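Local structure of sugar-binding transcriptional regulator, LacI family (Enterococcus faecalis, 3CS3) at residues Q112-G117 / T145-P150; K120-S125 / Q173-P178; Q134-V139 / I210-S215; F184-A189 / P223-I228. The protein probably acts as a DNA-binding transcriptional regulator of the LacI family, whose C-terminal domain is expected to bind a sugar effector. All blocks are in the same frame, centred on the assembly; numbering follows the deposited sequence.

Contact 1: Q112-G117 / T145-P150; sequences QFVNVG and TRFGIP
Val114 meets Phe147 and Ile149 in a purely apolar contact: CG1 of the valine lies on the Phe147 ring, while its CG2 touches Ile149 and the ring as well. CG1 makes the CH-pi interaction: it stands over one face of the Phe147 ring, 4.0 Å from the ring centroid and 18° off the normal, displaced toward the rim on the CD1 side. This methyl is anti to the backbone N (chi1 171°), which turns it to the ring and swings CG2 toward the isoleucine. The aliphatic packing then runs from Val114 CG2 to Ile149 CD1, 3.7 Å apart, and the same methyl meets the ring at Phe147 CD2, 3.9 Å away. Turn bonds shape both segments: Gly117 and Gly148, each with positive phi, close Schellman motifs at the ends of their helices, and Gly117 N bonds to Val114 O at 2.8 Å. The contact thus joins the C-terminal ends of helices 102-115 and 131-146, its ring side exposed, while inward Ile149 and Phe113 both rest on Val121 of strand 121-125, and Phe113 also reaches strands 179-183 and 207-210.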
loop_
_atom_site.group_PDB
_atom_site.type_symbol
_atom_site.label_atom_id
_atom_site.label_comp_id
_atom_site.label_asym_id
_atom_site.label_seq_id
_atom_site.Cartn_x
_atom_site.Cartn_y
_atom_site.Cartn_z
ATOM N N GLN A 112 26.642 -4.637 11.479
ATOM C CA GLN A 112 26.113 -5.760 12.233
ATOM C C GLN A 112 26.651 -7.083 11.708
ATOM O O GLN A 112 26.854 -8.023 12.487
ATOM C CB GLN A 112 24.583 -5.767 12.188
ATOM C CG GLN A 112 23.931 -4.495 12.693
ATOM C CD GLN A 112 24.114 -4.303 14.178
ATOM O OE1 GLN A 112 23.932 -5.234 14.959
ATOM N NE2 GLN A 112 24.479 -3.091 14.579
ATOM N N PHE A 113 26.864 -7.158 10.393
ATOM C CA PHE A 113 27.468 -8.345 9.782
ATOM C C PHE A 113 28.938 -8.469 10.173
ATOM O O PHE A 113 29.408 -9.569 10.453
ATOM C CB PHE A 113 27.320 -8.336 8.262
ATOM C CG PHE A 113 25.893 -8.414 7.787
ATOM C CD1 PHE A 113 25.273 -9.646 7.598
ATOM C CD2 PHE A 113 25.173 -7.249 7.510
ATOM C CE1 PHE A 113 23.952 -9.716 7.147
ATOM C CE2 PHE A 113 23.861 -7.301 7.070
ATOM C CZ PHE A 113 23.244 -8.542 6.888
ATOM N N VAL A 114 29.645 -7.337 10.202
ATOM C CA VAL A 114 31.024 -7.274 10.696
ATOM C C VAL A 114 31.099 -7.732 12.158
ATOM O O VAL A 114 31.825 -8.679 12.468
ATOM C CB VAL A 114 31.645 -5.853 10.541
ATOM C CG1 VAL A 114 32.983 -5.755 11.266
ATOM C CG2 VAL A 114 31.815 -5.487 9.074
ATOM N N ASN A 115 30.319 -7.089 13.028
ATOM C CA ASN A 115 30.323 -7.360 14.474
ATOM C C ASN A 115 30.021 -8.805 14.867
ATOM O O ASN A 115 30.428 -9.251 15.940
ATOM C CB ASN A 115 29.363 -6.413 15.207
ATOM C CG ASN A 115 29.874 -4.978 15.263
ATOM O OD1 ASN A 115 30.957 -4.667 14.770
ATOM N ND2 ASN A 115 29.085 -4.095 15.865
ATOM N N VAL A 116 29.321 -9.523 13.991
ATOM C CA VAL A 116 28.987 -10.931 14.205
ATOM C C VAL A 116 30.033 -11.872 13.561
ATOM O O VAL A 116 30.030 -13.085 13.794
ATOM C CB VAL A 116 27.526 -11.229 13.719
ATOM C CG1 VAL A 116 27.485 -11.665 12.249
ATOM C CG2 VAL A 116 26.853 -12.256 14.608
ATOM N N GLY A 117 30.929 -11.300 12.758
ATOM C CA GLY A 117 31.969 -12.066 12.077
ATOM C C GLY A 117 31.481 -12.887 10.896
ATOM O O GLY A 117 31.801 -14.076 10.786
ATOM N N THR A 145 34.800 -4.896 2.094
ATOM C CA THR A 145 36.189 -4.928 1.636
ATOM C C THR A 145 37.143 -4.551 2.777
ATOM O O THR A 145 38.097 -5.280 3.062
ATOM C CB THR A 145 36.381 -3.976 0.428
ATOM O OG1 THR A 145 35.473 -4.352 -0.616
ATOM C CG2 THR A 145 37.814 -4.012 -0.106
ATOM N N ARG A 146 36.847 -3.431 3.438
ATOM C CA ARG A 146 37.620 -2.916 4.572
ATOM C C ARG A 146 37.852 -3.964 5.657
ATOM O O ARG A 146 38.947 -4.049 6.218
ATOM C CB ARG A 146 36.920 -1.682 5.163
ATOM C CG ARG A 146 37.639 -1.004 6.334
ATOM C CD ARG A 146 37.061 0.379 6.602
ATOM N NE ARG A 146 37.611 1.380 5.689
ATOM C CZ ARG A 146 36.912 2.369 5.136
ATOM N NH1 ARG A 146 35.615 2.499 5.378
ATOM N NH2 ARG A 146 37.512 3.225 4.323
ATOM N N PHE A 147 36.830 -4.772 5.932
ATOM C CA PHE A 147 36.918 -5.780 6.986
ATOM C C PHE A 147 37.181 -7.200 6.467
ATOM O O PHE A 147 37.135 -8.162 7.230
ATOM C CB PHE A 147 35.688 -5.709 7.903
ATOM C CG PHE A 147 35.661 -4.481 8.760
ATOM C CD1 PHE A 147 36.357 -4.444 9.964
ATOM C CD2 PHE A 147 34.966 -3.345 8.351
ATOM C CE1 PHE A 147 36.354 -3.300 10.757
ATOM C CE2 PHE A 147 34.954 -2.194 9.130
ATOM C CZ PHE A 147 35.650 -2.172 10.340
ATOM N N GLY A 148 37.474 -7.314 5.175
ATOM C CA GLY A 148 37.893 -8.579 4.579
ATOM C C GLY A 148 36.787 -9.600 4.407
ATOM O O GLY A 148 37.054 -10.803 4.356
ATOM N N ILE A 149 35.547 -9.118 4.314
ATOM C CA ILE A 149 34.379 -9.983 4.153
ATOM C C ILE A 149 33.968 -10.034 2.685
ATOM O O ILE A 149 33.728 -8.992 2.074
ATOM C CB ILE A 149 33.184 -9.537 5.041
ATOM C CG1 ILE A 149 33.584 -9.541 6.516
ATOM C CG2 ILE A 149 31.967 -10.444 4.829
ATOM C CD1 ILE A 149 32.662 -8.727 7.414
ATOM N N PRO A 150 33.934 -11.253 2.107
ATOM C CA PRO A 150 33.434 -11.493 0.757
ATOM C C PRO A 150 31.956 -11.152 0.611
ATOM O O PRO A 150 31.204 -11.179 1.595
ATOM C CB PRO A 150 33.616 -13.006 0.559
ATOM C CG PRO A 150 34.485 -13.458 1.616
ATOM C CD PRO A 150 34.434 -12.483 2.739
#

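Contact 2: K120-S125 / Q173-P178; sequences KVLLLS and QPQTEP
The flat amide of Gln175 has the two methyls of Leu122 on one side of its plane and the amine of Lys120 inclined to the other. Leu122 CD2 is 3.9 Å from Gln175 NE2, and Leu122 CD1 is 3.8 Å from Gln175 OE1, the two side chains coming from opposite directions. Lys120 NZ donates to Gln175 OE1 at 3.0 Å, with a C=O...N angle of 135° and the donor tilted 23° from the carbonyl plane. To reach that oxygen the lysine chain bends at chi2 and chi3. Gln175 NE2 has a weak bond to Ile170 O, at the end of helix 160-170, which may help to fix the turn of the amide. Segment 173-178 is the loop that leads from this helix into strand 179-183, the neighbour of strand 121-125 in a parallel sheet; it lies where both strands begin, in the Rossmann-like half of a periplasmic binding protein fold. Nearer the backbone, Thr176 OG1 packs on Lys120 CB at 3.7 Å. A water donates to Lys120 O at 2.7 Å and, more weakly, to Pro178 O, bridging the two segments just before their strands.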
loop_
_atom_site.group_PDB
_atom_site.type_symbol
_atom_site.label_atom_id
_atom_site.label_comp_id
_atom_site.label_asym_id
_atom_site.label_seq_id
_atom_site.Cartn_x
_atom_site.Cartn_y
_atom_site.Cartn_z
ATOM N N LYS A 120 30.492 -14.486 4.632
ATOM C CA LYS A 120 30.076 -13.947 3.339
ATOM C C LYS A 120 28.755 -13.205 3.539
ATOM O O LYS A 120 27.899 -13.640 4.316
ATOM C CB LYS A 120 29.887 -15.055 2.292
ATOM C CG LYS A 120 30.002 -14.549 0.853
ATOM C CD LYS A 120 28.961 -15.156 -0.078
ATOM C CE LYS A 120 29.438 -16.448 -0.716
ATOM N NZ LYS A 120 28.590 -16.822 -1.884
ATOM N N VAL A 121 28.592 -12.082 2.848
ATOM C CA VAL A 121 27.353 -11.323 2.912
ATOM C C VAL A 121 26.735 -11.273 1.524
ATOM O O VAL A 121 27.395 -10.907 0.561
ATOM C CB VAL A 121 27.576 -9.900 3.480
ATOM C CG1 VAL A 121 26.295 -9.064 3.403
ATOM C CG2 VAL A 121 28.041 -9.977 4.923
ATOM N N LEU A 122 25.471 -11.668 1.423
ATOM C CA LEU A 122 24.746 -11.582 0.161
ATOM C C LEU A 122 23.960 -10.268 0.124
ATOM O O LEU A 122 23.174 -9.976 1.022
ATOM C CB LEU A 122 23.862 -12.823 -0.056
ATOM C CG LEU A 122 24.638 -14.126 -0.333
ATOM C CD1 LEU A 122 24.976 -14.903 0.938
ATOM C CD2 LEU A 122 23.891 -15.029 -1.273
ATOM N N LEU A 123 24.222 -9.463 -0.900
ATOM C CA LEU A 123 23.647 -8.128 -0.999
ATOM C C LEU A 123 22.510 -8.127 -2.004
ATOM O O LEU A 123 22.735 -8.049 -3.210
ATOM C CB LEU A 123 24.712 -7.086 -1.380
ATOM C CG LEU A 123 25.944 -6.896 -0.477
ATOM C CD1 LEU A 123 27.012 -6.069 -1.191
ATOM C CD2 LEU A 123 25.590 -6.259 0.873
ATOM N N LEU A 124 21.286 -8.236 -1.493
ATOM C CA LEU A 124 20.092 -8.209 -2.329
ATOM C C LEU A 124 19.717 -6.748 -2.581
ATOM O O LEU A 124 19.154 -6.070 -1.714
ATOM C CB LEU A 124 18.958 -8.996 -1.658
ATOM C CG LEU A 124 17.585 -9.172 -2.323
ATOM C CD1 LEU A 124 17.665 -9.449 -3.831
ATOM C CD2 LEU A 124 16.806 -10.272 -1.600
ATOM N N SER A 125 20.067 -6.267 -3.767
ATOM C CA SER A 125 19.920 -4.863 -4.093
ATOM C C SER A 125 18.625 -4.605 -4.837
ATOM O O SER A 125 17.964 -5.542 -5.281
ATOM C CB SER A 125 21.118 -4.369 -4.919
ATOM O OG SER A 125 21.100 -4.906 -6.227
ATOM N N GLN A 173 22.334 -22.864 -4.929
ATOM C CA GLN A 173 23.792 -22.962 -4.831
ATOM C C GLN A 173 24.246 -23.157 -3.382
ATOM O O GLN A 173 23.657 -22.569 -2.469
ATOM C CB GLN A 173 24.461 -21.715 -5.421
ATOM C CG GLN A 173 24.555 -21.710 -6.941
ATOM C CD GLN A 173 23.303 -21.173 -7.608
ATOM O OE1 GLN A 173 22.998 -19.984 -7.513
ATOM N NE2 GLN A 173 22.575 -22.048 -8.294
ATOM N N PRO A 174 25.280 -24.000 -3.167
ATOM C CA PRO A 174 25.840 -24.194 -1.826
ATOM C C PRO A 174 26.459 -22.911 -1.267
ATOM O O PRO A 174 27.358 -22.329 -1.881
ATOM C CB PRO A 174 26.918 -25.268 -2.040
ATOM C CG PRO A 174 26.558 -25.931 -3.331
ATOM C CD PRO A 174 25.966 -24.844 -4.165
ATOM N N GLN A 175 25.953 -22.475 -0.117
ATOM C CA GLN A 175 26.424 -21.258 0.536
ATOM C C GLN A 175 27.136 -21.596 1.847
ATOM O O GLN A 175 27.284 -22.772 2.188
ATOM C CB GLN A 175 25.251 -20.304 0.793
ATOM C CG GLN A 175 24.469 -19.884 -0.456
ATOM C CD GLN A 175 25.153 -18.788 -1.266
ATOM O OE1 GLN A 175 26.071 -18.112 -0.788
ATOM N NE2 GLN A 175 24.696 -18.602 -2.501
ATOM N N THR A 176 27.567 -20.565 2.575
ATOM C CA THR A 176 28.257 -20.732 3.861
ATOM C C THR A 176 27.263 -21.173 4.953
ATOM O O THR A 176 26.049 -21.170 4.719
ATOM C CB THR A 176 29.023 -19.442 4.274
ATOM O OG1 THR A 176 29.337 -18.673 3.107
ATOM C CG2 THR A 176 30.322 -19.783 5.001
ATOM N N GLU A 177 27.783 -21.543 6.127
ATOM C CA GLU A 177 27.011 -22.247 7.167
ATOM C C GLU A 177 25.725 -21.506 7.590
ATOM O O GLU A 177 24.634 -22.063 7.431
ATOM C CB GLU A 177 27.895 -22.676 8.361
ATOM C CG GLU A 177 29.357 -23.037 8.018
ATOM C CD GLU A 177 29.494 -24.148 6.976
ATOM O OE1 GLU A 177 28.824 -25.196 7.115
ATOM O OE2 GLU A 177 30.278 -23.967 6.019
ATOM N N PRO A 178 25.831 -20.265 8.123
ATOM C CA PRO A 178 24.639 -19.428 7.970
ATOM C C PRO A 178 24.696 -18.576 6.691
ATOM O O PRO A 178 25.764 -18.076 6.320
ATOM C CB PRO A 178 24.665 -18.537 9.221
ATOM C CG PRO A 178 26.043 -18.735 9.857
ATOM C CD PRO A 178 26.863 -19.575 8.919
HETATM O O HOH W 1 26.573 -15.892 3.814
#

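Contact 3: Q134-V139 / I210-S215; sequences QERLAV and IGFDNS. With GOL (glycerol), chain F.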
loop_
_atom_site.group_PDB
_atom_site.type_symbol
_atom_site.label_atom_id
_atom_site.label_comp_id
_atom_site.label_asym_id
_atom_site.label_seq_id
_atom_site.Cartn_x
_atom_site.Cartn_y
_atom_site.Cartn_z
ATOM N N GLN A 134 22.365 2.302 -5.404
ATOM C CA GLN A 134 23.750 2.695 -5.719
ATOM C C GLN A 134 24.534 3.157 -4.494
ATOM O O GLN A 134 25.652 2.702 -4.262
ATOM C CB GLN A 134 23.774 3.821 -6.748
ATOM C CG GLN A 134 23.423 3.420 -8.165
ATOM C CD GLN A 134 23.301 4.615 -9.101
ATOM O OE1 GLN A 134 23.299 5.774 -8.669
ATOM N NE2 GLN A 134 23.193 4.337 -10.393
ATOM N N GLU A 135 23.936 4.062 -3.723
ATOM C CA GLU A 135 24.527 4.570 -2.486
ATOM C C GLU A 135 24.684 3.480 -1.442
ATOM O O GLU A 135 25.712 3.415 -0.770
ATOM C CB GLU A 135 23.657 5.682 -1.903
ATOM C CG GLU A 135 23.628 6.930 -2.727
ATOM C CD GLU A 135 24.835 7.805 -2.495
ATOM O OE1 GLU A 135 24.953 8.373 -1.386
ATOM O OE2 GLU A 135 25.658 7.930 -3.427
ATOM N N ARG A 136 23.651 2.642 -1.306
ATOM C CA ARG A 136 23.653 1.537 -0.353
ATOM C C ARG A 136 24.719 0.513 -0.719
ATOM O O ARG A 136 25.406 -0.001 0.156
ATOM C CB ARG A 136 22.275 0.874 -0.272
ATOM C CG ARG A 136 21.308 1.556 0.683
ATOM C CD ARG A 136 19.860 1.121 0.451
ATOM N NE ARG A 136 18.942 2.220 0.751
ATOM C CZ ARG A 136 17.618 2.175 0.628
ATOM N NH1 ARG A 136 17.007 1.071 0.210
ATOM N NH2 ARG A 136 16.903 3.246 0.928
ATOM N N LEU A 137 24.862 0.254 -2.016
ATOM C CA LEU A 137 25.879 -0.651 -2.538
ATOM C C LEU A 137 27.297 -0.112 -2.362
ATOM O O LEU A 137 28.181 -0.848 -1.940
ATOM C CB LEU A 137 25.610 -0.969 -4.009
ATOM C CG LEU A 137 26.215 -2.248 -4.572
ATOM C CD1 LEU A 137 25.868 -3.436 -3.693
ATOM C CD2 LEU A 137 25.709 -2.455 -5.989
ATOM N N ALA A 138 27.500 1.171 -2.660
ATOM C CA ALA A 138 28.826 1.802 -2.572
ATOM C C ALA A 138 29.402 1.772 -1.164
ATOM O O ALA A 138 30.609 1.646 -0.981
ATOM C CB ALA A 138 28.777 3.236 -3.082
ATOM N N VAL A 139 28.525 1.880 -0.177
ATOM C CA VAL A 139 28.925 1.898 1.221
ATOM C C VAL A 139 29.068 0.478 1.788
ATOM O O VAL A 139 29.989 0.209 2.568
ATOM C CB VAL A 139 27.968 2.811 2.037
ATOM C CG1 VAL A 139 27.809 2.349 3.477
ATOM C CG2 VAL A 139 28.475 4.232 1.985
ATOM N N ILE A 210 18.973 -8.831 7.338
ATOM C CA ILE A 210 18.678 -7.451 7.744
ATOM C C ILE A 210 18.075 -6.712 6.549
ATOM O O ILE A 210 18.599 -6.794 5.435
ATOM C CB ILE A 210 19.922 -6.689 8.276
ATOM C CG1 ILE A 210 20.554 -7.435 9.454
ATOM C CG2 ILE A 210 19.544 -5.263 8.716
ATOM C CD1 ILE A 210 21.752 -6.739 10.072
ATOM N N GLY A 211 16.960 -6.020 6.782
ATOM C CA GLY A 211 16.296 -5.233 5.746
ATOM C C GLY A 211 16.522 -3.735 5.899
ATOM O O GLY A 211 17.497 -3.300 6.511
ATOM N N PHE A 212 15.599 -2.954 5.345
ATOM C CA PHE A 212 15.688 -1.496 5.291
ATOM C C PHE A 212 14.257 -1.042 5.038
ATOM O O PHE A 212 13.562 -1.668 4.234
ATOM C CB PHE A 212 16.578 -1.090 4.107
ATOM C CG PHE A 212 17.246 0.265 4.238
ATOM C CD1 PHE A 212 18.636 0.356 4.328
ATOM C CD2 PHE A 212 16.503 1.447 4.221
ATOM C CE1 PHE A 212 19.278 1.608 4.427
ATOM C CE2 PHE A 212 17.132 2.704 4.327
ATOM C CZ PHE A 212 18.522 2.781 4.424
ATOM N N ASP A 213 13.827 0.011 5.747
ATOM C CA ASP A 213 12.492 0.681 5.639
ATOM C C ASP A 213 11.627 0.626 6.892
ATOM O O ASP A 213 10.830 1.533 7.115
ATOM C CB ASP A 213 11.637 0.254 4.426
ATOM C CG ASP A 213 12.168 0.794 3.114
ATOM O OD1 ASP A 213 13.039 1.687 3.141
ATOM O OD2 ASP A 213 11.729 0.301 2.057
ATOM N N ASN A 214 11.773 -0.438 7.682
ATOM C CA ASN A 214 10.965 -0.661 8.890
ATOM C C ASN A 214 9.457 -0.738 8.594
ATOM O O ASN A 214 8.651 0.008 9.150
ATOM C CB ASN A 214 11.301 0.382 9.970
ATOM C CG ASN A 214 10.670 0.077 11.320
ATOM O OD1 ASN A 214 10.540 -1.080 11.724
ATOM N ND2 ASN A 214 10.271 1.128 12.023
ATOM N N SER A 215 9.093 -1.645 7.695
ATOM C CA SER A 215 7.701 -1.911 7.387
ATOM C C SER A 215 7.029 -2.486 8.624
ATOM O O SER A 215 7.679 -3.173 9.424
ATOM C CB SER A 215 7.586 -2.888 6.215
ATOM O OG SER A 215 8.066 -4.182 6.541
HETATM C C1 GOL F . 13.157 1.281 -0.952
HETATM O O1 GOL F . 11.966 0.576 -0.681
HETATM C C2 GOL F . 13.201 2.523 -0.066
HETATM O O2 GOL F . 14.302 2.473 0.819
HETATM C C3 GOL F . 13.201 3.797 -0.898
HETATM O O3 GOL F . 14.040 3.656 -2.026
#
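Arg136 on helix 131-146 and Phe212 in the loop after strand 207-210 face each other with their CA atoms 10.2 Å apart, a gap spanned by the long arginine chain and the phenyl ring. In the periplasmic binding protein fold such loops line the cleft between the two lobes, where LacI-family regulators bind their effectors, and a glycerol, probably from the crystallisation liquor, sits here. The guanidinium of Arg136 stacks flat on the Phe212 ring in a cation-pi interaction, with planes 16° apart and CZ over the ring centre at 3.8 Å from the centroid. Arg136 NH2 comes closest, 3.4 Å from Phe212 CE2. Phe212 puts CG anti to its backbone N (chi1 -155°), directing the ring at the arginine from the opposite side. The guanidinium is also held at its edge: Arg136 NH2 donates to glycerol O2 at 2.7 Å and to Asn102 OD1, while NH1 adds a weak bond to the same O2. Asp132 and Asn185 bind the glycerol too, consistent with a polar sugar pocket. Asp213 completes the bridge between the segments as an acceptor, OD1 taking glycerol O2 at 2.8 Å and OD2 taking glycerol O1 at 2.8 Å.

Contact 4: F184-A189 / P223-I228; sequences FNDEMA and PRLATI
A buried, mixed polar and apolar contact ties the first turn of helix 186-196 to the chain entering strand 227-229, with Asp186 facing Thr227 and Ala189 facing Leu225. Thr227 OG1 donates to Asp186 OD1 at 2.8 Å, meeting it on the syn side, 25° out of the carboxylate plane. With OG1 anti to the threonine's backbone N (chi1 -172°), the hydroxyl points at the carboxylate; the two side chains cross at about a right angle. The same OG1 accepts from Asn214 N, so one hydroxyl links Asp186 and the 210-215 loop. Asp186 grips that loop directly as well, OD2 accepting from Ser215 N and OD1, weakly, from Phe212 N. In this Rossmann-like lobe the helix follows strand 179-183, and Asn185 is its N-cap: OD1 accepts from Met188 N at 3.0 Å. The cluster of donors and the nearby helix start would probably favour an ionised Asp186. The apolar part is Leu225 CD2 on Ala189 CB, 3.7 Å apart; the same methyl also lies 3.5 Å from Asp186 OD1, against the carboxylate, the leucine sliding past the aspartate in the opposite direction. On its other oxygen, Asp186 OD2 receives a bond of 2.6 Å from a water, which in turn accepts a weak bond from Arg224 NH2, in the plane of the guanidinium and at its edge.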
loop_
_atom_site.group_PDB
_atom_site.type_symbol
_atom_site.label_atom_id
_atom_site.label_comp_id
_atom_site.label_asym_id
_atom_site.label_seq_id
_atom_site.Cartn_x
_atom_site.Cartn_y
_atom_site.Cartn_z
ATOM N N PHE A 184 17.971 -4.841 0.575
ATOM C CA PHE A 184 18.052 -3.381 0.475
ATOM C C PHE A 184 16.715 -2.709 0.778
ATOM O O PHE A 184 16.673 -1.501 1.031
ATOM C CB PHE A 184 18.627 -2.937 -0.882
ATOM C CG PHE A 184 20.149 -2.979 -0.957
ATOM C CD1 PHE A 184 20.824 -2.246 -1.932
ATOM C CD2 PHE A 184 20.906 -3.733 -0.050
ATOM C CE1 PHE A 184 22.217 -2.283 -2.023
ATOM C CE2 PHE A 184 22.299 -3.770 -0.130
ATOM C CZ PHE A 184 22.956 -3.038 -1.113
ATOM N N ASN A 185 15.633 -3.489 0.737
ATOM C CA ASN A 185 14.400 -3.117 1.429
ATOM C C ASN A 185 13.676 -4.277 2.104
ATOM O O ASN A 185 13.968 -5.443 1.823
ATOM C CB ASN A 185 13.473 -2.220 0.584
ATOM C CG ASN A 185 12.707 -2.966 -0.511
ATOM O OD1 ASN A 185 12.807 -4.186 -0.691
ATOM N ND2 ASN A 185 11.915 -2.203 -1.249
ATOM N N ASP A 186 12.747 -3.928 2.999
ATOM C CA ASP A 186 11.937 -4.877 3.765
ATOM C C ASP A 186 11.052 -5.766 2.896
ATOM O O ASP A 186 10.805 -6.911 3.242
ATOM C CB ASP A 186 11.056 -4.137 4.778
ATOM C CG ASP A 186 11.744 -3.924 6.127
ATOM O OD1 ASP A 186 12.989 -4.024 6.218
ATOM O OD2 ASP A 186 11.025 -3.655 7.111
ATOM N N GLU A 187 10.581 -5.235 1.775
ATOM C CA GLU A 187 9.727 -5.998 0.866
ATOM C C GLU A 187 10.444 -7.157 0.202
ATOM O O GLU A 187 9.871 -8.243 0.091
ATOM C CB GLU A 187 9.140 -5.096 -0.203
ATOM C CG GLU A 187 8.211 -4.052 0.345
ATOM C CD GLU A 187 8.119 -2.880 -0.581
ATOM O OE1 GLU A 187 7.907 -3.117 -1.791
ATOM O OE2 GLU A 187 8.283 -1.740 -0.099
ATOM N N MET A 188 11.685 -6.926 -0.238
ATOM C CA MET A 188 12.527 -8.003 -0.766
ATOM C C MET A 188 12.839 -9.020 0.338
ATOM O O MET A 188 12.856 -10.219 0.087
ATOM C CB MET A 188 13.814 -7.462 -1.420
ATOM C CG MET A 188 13.609 -6.860 -2.818
ATOM S SD MET A 188 15.097 -6.404 -3.742
ATOM C CE MET A 188 15.891 -5.332 -2.543
ATOM N N ALA A 189 13.041 -8.534 1.564
ATOM C CA ALA A 189 13.244 -9.401 2.728
ATOM C C ALA A 189 12.023 -10.265 3.039
ATOM O O ALA A 189 12.177 -11.433 3.386
ATOM C CB ALA A 189 13.645 -8.583 3.954
ATOM N N PRO A 223 10.634 -14.757 12.681
ATOM C CA PRO A 223 10.871 -13.785 13.757
ATOM C C PRO A 223 10.936 -12.341 13.241
ATOM O O PRO A 223 10.918 -12.134 12.028
ATOM C CB PRO A 223 12.231 -14.212 14.291
ATOM C CG PRO A 223 12.947 -14.739 13.096
ATOM C CD PRO A 223 11.895 -15.374 12.221
ATOM N N ARG A 224 10.996 -11.369 14.156
ATOM C CA ARG A 224 10.971 -9.937 13.808
ATOM C C ARG A 224 12.135 -9.557 12.894
ATOM O O ARG A 224 13.299 -9.860 13.179
ATOM C CB ARG A 224 10.914 -9.065 15.085
ATOM C CG ARG A 224 11.699 -7.751 15.066
ATOM C CD ARG A 224 10.849 -6.496 14.986
ATOM N NE ARG A 224 10.898 -5.864 13.667
ATOM C CZ ARG A 224 10.750 -4.556 13.444
ATOM N NH1 ARG A 224 10.554 -3.710 14.448
ATOM N NH2 ARG A 224 10.794 -4.090 12.205
ATOM N N LEU A 225 11.797 -8.929 11.773
ATOM C CA LEU A 225 12.783 -8.550 10.770
ATOM C C LEU A 225 13.623 -7.369 11.246
ATOM O O LEU A 225 13.115 -6.252 11.392
ATOM C CB LEU A 225 12.107 -8.239 9.431
ATOM C CG LEU A 225 12.969 -7.679 8.290
ATOM C CD1 LEU A 225 14.063 -8.651 7.862
ATOM C CD2 LEU A 225 12.092 -7.319 7.109
ATOM N N ALA A 226 14.902 -7.646 11.506
ATOM C CA ALA A 226 15.904 -6.618 11.805
ATOM C C ALA A 226 16.031 -5.703 10.592
ATOM O O ALA A 226 16.031 -6.171 9.444
ATOM C CB ALA A 226 17.240 -7.261 12.134
ATOM N N THR A 227 16.113 -4.401 10.838
ATOM C CA THR A 227 15.893 -3.435 9.766
ATOM C C THR A 227 16.463 -2.064 10.083
ATOM O O THR A 227 16.875 -1.794 11.211
ATOM C CB THR A 227 14.366 -3.297 9.444
ATOM O OG1 THR A 227 14.183 -2.489 8.277
ATOM C CG2 THR A 227 13.603 -2.686 10.631
ATOM N N ILE A 228 16.480 -1.207 9.067
ATOM C CA ILE A 228 16.894 0.183 9.214
ATOM C C ILE A 228 15.655 1.079 9.160
ATOM O O ILE A 228 14.913 1.079 8.180
ATOM C CB ILE A 228 17.908 0.593 8.127
ATOM C CG1 ILE A 228 19.117 -0.370 8.089
ATOM C CG2 ILE A 228 18.333 2.033 8.318
ATOM C CD1 ILE A 228 20.038 -0.321 9.317
HETATM O O HOH W 2 10.782 -4.407 9.547
#

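How the contacts relate
Contacts 3 and 4, near the cleft, are buried and mix charged or polar groups with apolar ones, whereas contacts 1 and 2 lie farther out and are partly buried. Contact 1 is apolar, contact 2 turns on one amine-amide bond and a water, contact 3 on a cation-pi stack with a glycerol at the guanidinium edge, and contact 4 on a carboxylate. Contacts 1 and 3 share helix 131-146, one at its C-terminal end, the other within it. Probable backbone bonds at the ends of parallel strands join others: Pro150 O to Val121 N (contacts 1 and 2), Leu124 O to Phe184 N (contacts 2 and 4). Contacts 3 and 4, centres about 10 Å apart, meet through Phe212 O and Asp186 N.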